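Local atomic coordinates of D,D-dipeptidase/D,D-carboxypeptidase (Enterococcus faecalis, PDB entry 4MUQ), a protein that is a zinc-dependent D,D-peptidase of vancomycin resistance, probably hydrolysing D-Ala-D-Ala dipeptides and trimming terminal D-alanine from cell-wall precursors. Residues A211-A220 and N240-R251. Sequence-based numbering, arbitrary orientation.
With PE3 (3,6,9,12,15,18,21,24,27,30,33,36,39-tridecaoxahentetracontane-1,41-diol), chain I.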
loop_
_atom_site.group_PDB
_atom_site.type_symbol
_atom_site.label_atom_id
_atom_site.label_comp_id
_atom_site.label_asym_id
_atom_site.label_seq_id
_atom_site.Cartn_x
_atom_site.Cartn_y
_atom_site.Cartn_z
ATOM N N ALA A 211 -0.568 -8.966 21.401
ATOM C CA ALA A 211 -0.482 -7.699 22.118
ATOM C C ALA A 211 -1.346 -6.598 21.495
ATOM O O ALA A 211 -1.777 -6.693 20.342
ATOM C CB ALA A 211 0.964 -7.251 22.220
ATOM N N GLU A 212 -1.596 -5.553 22.277
ATOM C CA GLU A 212 -2.316 -4.387 21.795
ATOM C C GLU A 212 -1.410 -3.552 20.910
ATOM O O GLU A 212 -0.192 -3.524 21.099
ATOM C CB GLU A 212 -2.796 -3.540 22.973
ATOM C CG GLU A 212 -3.842 -4.220 23.830
ATOM C CD GLU A 212 -4.038 -3.523 25.158
ATOM O OE1 GLU A 212 -3.027 -3.123 25.774
ATOM O OE2 GLU A 212 -5.202 -3.379 25.587
ATOM N N ILE A 213 -2.012 -2.871 19.944
ATOM C CA ILE A 213 -1.279 -1.959 19.084
ATOM C C ILE A 213 -1.939 -0.591 19.157
ATOM O O ILE A 213 -3.162 -0.483 19.059
ATOM C CB ILE A 213 -1.282 -2.447 17.622
ATOM C CG1 ILE A 213 -0.693 -3.861 17.538
ATOM C CG2 ILE A 213 -0.547 -1.458 16.717
ATOM C CD1 ILE A 213 -0.895 -4.525 16.182
ATOM N N GLU A 214 -1.135 0.445 19.353
ATOM C CA GLU A 214 -1.644 1.810 19.333
ATOM C C GLU A 214 -1.138 2.539 18.106
ATOM O O GLU A 214 -0.001 2.328 17.670
ATOM C CB GLU A 214 -1.232 2.571 20.589
ATOM C CG GLU A 214 -1.947 2.109 21.841
ATOM C CD GLU A 214 -1.681 3.016 23.021
ATOM O OE1 GLU A 214 -0.540 3.013 23.524
ATOM O OE2 GLU A 214 -2.615 3.736 23.439
ATOM N N ILE A 215 -1.991 3.384 17.540
ATOM C CA ILE A 215 -1.663 4.138 16.335
ATOM C C ILE A 215 -2.055 5.596 16.542
ATOM O O ILE A 215 -3.121 5.888 17.102
ATOM C CB ILE A 215 -2.436 3.598 15.134
ATOM C CG1 ILE A 215 -2.132 2.117 14.936
ATOM C CG2 ILE A 215 -2.061 4.348 13.864
ATOM C CD1 ILE A 215 -3.026 1.458 13.930
ATOM N N TYR A 216 -1.193 6.512 16.115
ATOM C CA TYR A 216 -1.524 7.929 16.207
ATOM C C TYR A 216 -0.840 8.756 15.130
ATOM O O TYR A 216 0.161 8.339 14.536
ATOM C CB TYR A 216 -1.256 8.498 17.615
ATOM C CG TYR A 216 0.180 8.444 18.093
ATOM C CD1 TYR A 216 1.001 9.566 18.015
ATOM C CD2 TYR A 216 0.707 7.282 18.641
ATOM C CE1 TYR A 216 2.306 9.527 18.466
ATOM C CE2 TYR A 216 2.013 7.233 19.095
ATOM C CZ TYR A 216 2.806 8.361 19.002
ATOM O OH TYR A 216 4.107 8.320 19.452
ATOM N N TYR A 217 -1.409 9.929 14.881
ATOM C CA TYR A 217 -0.910 10.855 13.881
ATOM C C TYR A 217 -0.121 11.971 14.548
ATOM O O TYR A 217 -0.481 12.429 15.632
ATOM C CB TYR A 217 -2.092 11.445 13.111
ATOM C CG TYR A 217 -1.728 12.586 12.191
ATOM C CD1 TYR A 217 -1.133 12.349 10.955
ATOM C CD2 TYR A 217 -1.993 13.898 12.552
ATOM C CE1 TYR A 217 -0.810 13.393 10.117
ATOM C CE2 TYR A 217 -1.670 14.943 11.718
ATOM C CZ TYR A 217 -1.078 14.681 10.498
ATOM O OH TYR A 217 -0.760 15.733 9.668
ATOM N N VAL A 218 0.961 12.389 13.895
ATOM C CA VAL A 218 1.778 13.510 14.338
ATOM C C VAL A 218 1.958 14.458 13.159
ATOM O O VAL A 218 2.544 14.080 12.149
ATOM C CB VAL A 218 3.170 13.040 14.814
ATOM C CG1 VAL A 218 4.018 14.229 15.244
ATOM C CG2 VAL A 218 3.044 12.040 15.953
ATOM N N PRO A 219 1.441 15.687 13.261
ATOM C CA PRO A 219 1.632 16.631 12.151
ATOM C C PRO A 219 3.100 17.038 11.987
ATOM O O PRO A 219 3.810 17.229 12.976
ATOM C CB PRO A 219 0.806 17.845 12.588
ATOM C CG PRO A 219 0.801 17.779 14.090
ATOM C CD PRO A 219 0.738 16.305 14.402
ATOM N N ALA A 220 3.551 17.183 10.748
ATOM C CA ALA A 220 4.927 17.596 10.501
ATOM C C ALA A 220 5.112 19.082 10.758
ATOM O O ALA A 220 4.295 19.906 10.341
ATOM C CB ALA A 220 5.339 17.258 9.078
ATOM N N ASN A 240 2.714 10.186 5.636
ATOM C CA ASN A 240 1.473 9.954 4.901
ATOM C C ASN A 240 1.483 10.546 3.490
ATOM O O ASN A 240 0.482 10.476 2.768
ATOM C CB ASN A 240 0.238 10.404 5.684
ATOM C CG ASN A 240 0.170 11.913 5.898
ATOM O OD1 ASN A 240 0.983 12.690 5.373
ATOM N ND2 ASN A 240 -0.816 12.339 6.682
ATOM N N ASN A 241 2.626 11.123 3.125
ATOM C CA ASN A 241 2.870 11.727 1.808
ATOM C C ASN A 241 2.261 13.112 1.643
ATOM O O ASN A 241 2.282 13.687 0.552
ATOM C CB ASN A 241 2.409 10.816 0.649
ATOM C CG ASN A 241 3.193 11.060 -0.619
ATOM O OD1 ASN A 241 4.403 11.307 -0.579
ATOM N ND2 ASN A 241 2.509 10.995 -1.767
ATOM N N ILE A 242 1.738 13.662 2.737
ATOM C CA ILE A 242 0.998 14.916 2.649
ATOM C C ILE A 242 1.435 15.940 3.693
ATOM O O ILE A 242 1.875 17.041 3.362
ATOM C CB ILE A 242 -0.524 14.686 2.820
ATOM C CG1 ILE A 242 -1.032 13.589 1.884
ATOM C CG2 ILE A 242 -1.292 15.989 2.604
ATOM C CD1 ILE A 242 -2.498 13.240 2.119
ATOM N N ASP A 243 1.316 15.576 4.964
ATOM C CA ASP A 243 1.425 16.585 5.999
ATOM C C ASP A 243 1.929 16.084 7.336
ATOM O O ASP A 243 2.009 16.864 8.267
ATOM C CB ASP A 243 0.070 17.293 6.181
ATOM C CG ASP A 243 -1.080 16.315 6.441
ATOM O OD1 ASP A 243 -0.842 15.257 7.057
ATOM O OD2 ASP A 243 -2.228 16.620 6.039
ATOM N N GLY A 244 2.261 14.807 7.459
ATOM C CA GLY A 244 2.671 14.305 8.759
ATOM C C GLY A 244 2.997 12.826 8.792
ATOM O O GLY A 244 3.239 12.178 7.751
ATOM N N PHE A 245 2.987 12.290 10.008
ATOM C CA PHE A 245 3.476 10.956 10.269
ATOM C C PHE A 245 2.421 10.120 10.975
ATOM O O PHE A 245 1.612 10.642 11.756
ATOM C CB PHE A 245 4.746 11.019 11.126
ATOM C CG PHE A 245 5.861 11.823 10.513
ATOM C CD1 PHE A 245 6.690 11.258 9.545
ATOM C CD2 PHE A 245 6.077 13.140 10.888
ATOM C CE1 PHE A 245 7.720 11.994 8.979
ATOM C CE2 PHE A 245 7.105 13.885 10.321
ATOM C CZ PHE A 245 7.930 13.308 9.364
ATOM N N VAL A 246 2.441 8.820 10.701
ATOM C CA VAL A 246 1.641 7.857 11.434
ATOM C C VAL A 246 2.581 6.940 12.207
ATOM O O VAL A 246 3.502 6.339 11.630
ATOM C CB VAL A 246 0.753 7.036 10.494
ATOM C CG1 VAL A 246 -0.025 5.985 11.280
ATOM C CG2 VAL A 246 -0.201 7.959 9.768
ATOM N N VAL A 247 2.348 6.840 13.508
ATOM C CA VAL A 247 3.186 6.059 14.404
ATOM C C VAL A 247 2.416 4.832 14.878
ATOM O O VAL A 247 1.269 4.951 15.335
ATOM C CB VAL A 247 3.616 6.901 15.634
ATOM C CG1 VAL A 247 4.506 6.088 16.558
ATOM C CG2 VAL A 247 4.318 8.175 15.171
ATOM N N THR A 248 3.050 3.664 14.780
ATOM C CA THR A 248 2.449 2.402 15.194
ATOM C C THR A 248 3.300 1.800 16.302
ATOM O O THR A 248 4.489 1.546 16.110
ATOM C CB THR A 248 2.346 1.408 14.001
ATOM O OG1 THR A 248 1.601 2.017 12.940
ATOM C CG2 THR A 248 1.643 0.133 14.423
ATOM N N ILE A 249 2.695 1.591 17.469
ATOM C CA ILE A 249 3.409 1.090 18.636
ATOM C C ILE A 249 2.846 -0.263 19.039
ATOM O O ILE A 249 1.644 -0.395 19.255
ATOM C CB ILE A 249 3.244 2.041 19.839
ATOM C CG1 ILE A 249 3.656 3.470 19.479
ATOM C CG2 ILE A 249 4.017 1.516 21.046
ATOM C CD1 ILE A 249 5.092 3.600 19.078
ATOM N N TRP A 250 3.713 -1.263 19.136
ATOM C CA TRP A 250 3.305 -2.595 19.538
ATOM C C TRP A 250 3.602 -2.748 21.031
ATOM O O TRP A 250 4.753 -2.646 21.468
ATOM C CB TRP A 250 4.015 -3.653 18.680
ATOM C CG TRP A 250 3.788 -3.451 17.185
ATOM C CD1 TRP A 250 4.161 -2.366 16.430
ATOM C CD2 TRP A 250 3.142 -4.358 16.279
ATOM N NE1 TRP A 250 3.783 -2.545 15.119
ATOM C CE2 TRP A 250 3.158 -3.759 15.000
ATOM C CE3 TRP A 250 2.556 -5.621 16.426
ATOM C CZ2 TRP A 250 2.606 -4.380 13.877
ATOM C CZ3 TRP A 250 2.010 -6.236 15.312
ATOM C CH2 TRP A 250 2.038 -5.615 14.054
ATOM N N ARG A 251 2.545 -2.951 21.812
ATOM C CA ARG A 251 2.643 -2.970 23.269
ATOM C C ARG A 251 3.153 -4.301 23.803
ATOM O O ARG A 251 3.206 -5.290 23.077
ATOM C CB ARG A 251 1.288 -2.635 23.893
ATOM C CG ARG A 251 0.866 -1.187 23.697
ATOM C CD ARG A 251 1.901 -0.249 24.294
ATOM N NE ARG A 251 1.436 1.133 24.351
ATOM C CZ ARG A 251 2.068 2.098 25.010
ATOM N NH1 ARG A 251 3.187 1.824 25.666
ATOM N NH2 ARG A 251 1.585 3.334 25.019
HETATM O O43 PE3 I . 6.680 -6.988 14.952
HETATM C C42 PE3 I . 5.884 -6.427 13.901
HETATM C C41 PE3 I . 6.769 -5.685 12.891
HETATM O O40 PE3 I . 7.497 -4.606 13.521
HETATM C C39 PE3 I . 8.309 -3.929 12.533
HETATM C C38 PE3 I . 9.119 -2.765 13.116
HETATM O O37 PE3 I . 10.025 -3.208 14.141
HETATM O O HOH W 1 2.175 19.689 8.428
#
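Tyr-217 reaches across to Asp-243 where strands 213-219 and 244-250 pair antiparallel, the two central strands of a four-stranded sheet away from the zinc site. Its CB leaves on the face shared with Ile-215 and Val-246, which helix 187-194 covers, and lies with CG beside Phe-245 O. With CG anti to the backbone N (chi1 171°), the ring runs along the partner strand: CD1 sits 3.3 Å from Phe-245 O, CE1 passes 3.6 Å from Asn-240 ND2, CZ nears Asp-243 OD1 (3.5 Å), and OH donates to that oxygen at 2.7 Å from above the carboxylate plane. Asn-240 ND2 binds the same oxygen from the opposite face, and Lys-195 forms a salt bridge with OD2, so both carboxylate oxygens are held. Asn-240 OD1 closes an Asx turn with Ile-242 N, extends it to an Asx motif with Asp-243 N, and also accepts from Gly-244 N.

On the other face, Val-247 CB sits over the Tyr-216 ring, a CH-pi contact 3.9 Å from the centroid. Back on the face of Tyr-217, Ile-213 CD1 presses on the six-membered ring of Trp-250, whose opposite face meets a polyethylene glycol carbon. Glu-214, on the Tyr-216 face, receives the guanidinium edge of Arg-251, bent at chi2 (-59°): NH2 at 2.6 Å and NE at 2.9 Å both donate to OE1, which lies in the guanidinium plane.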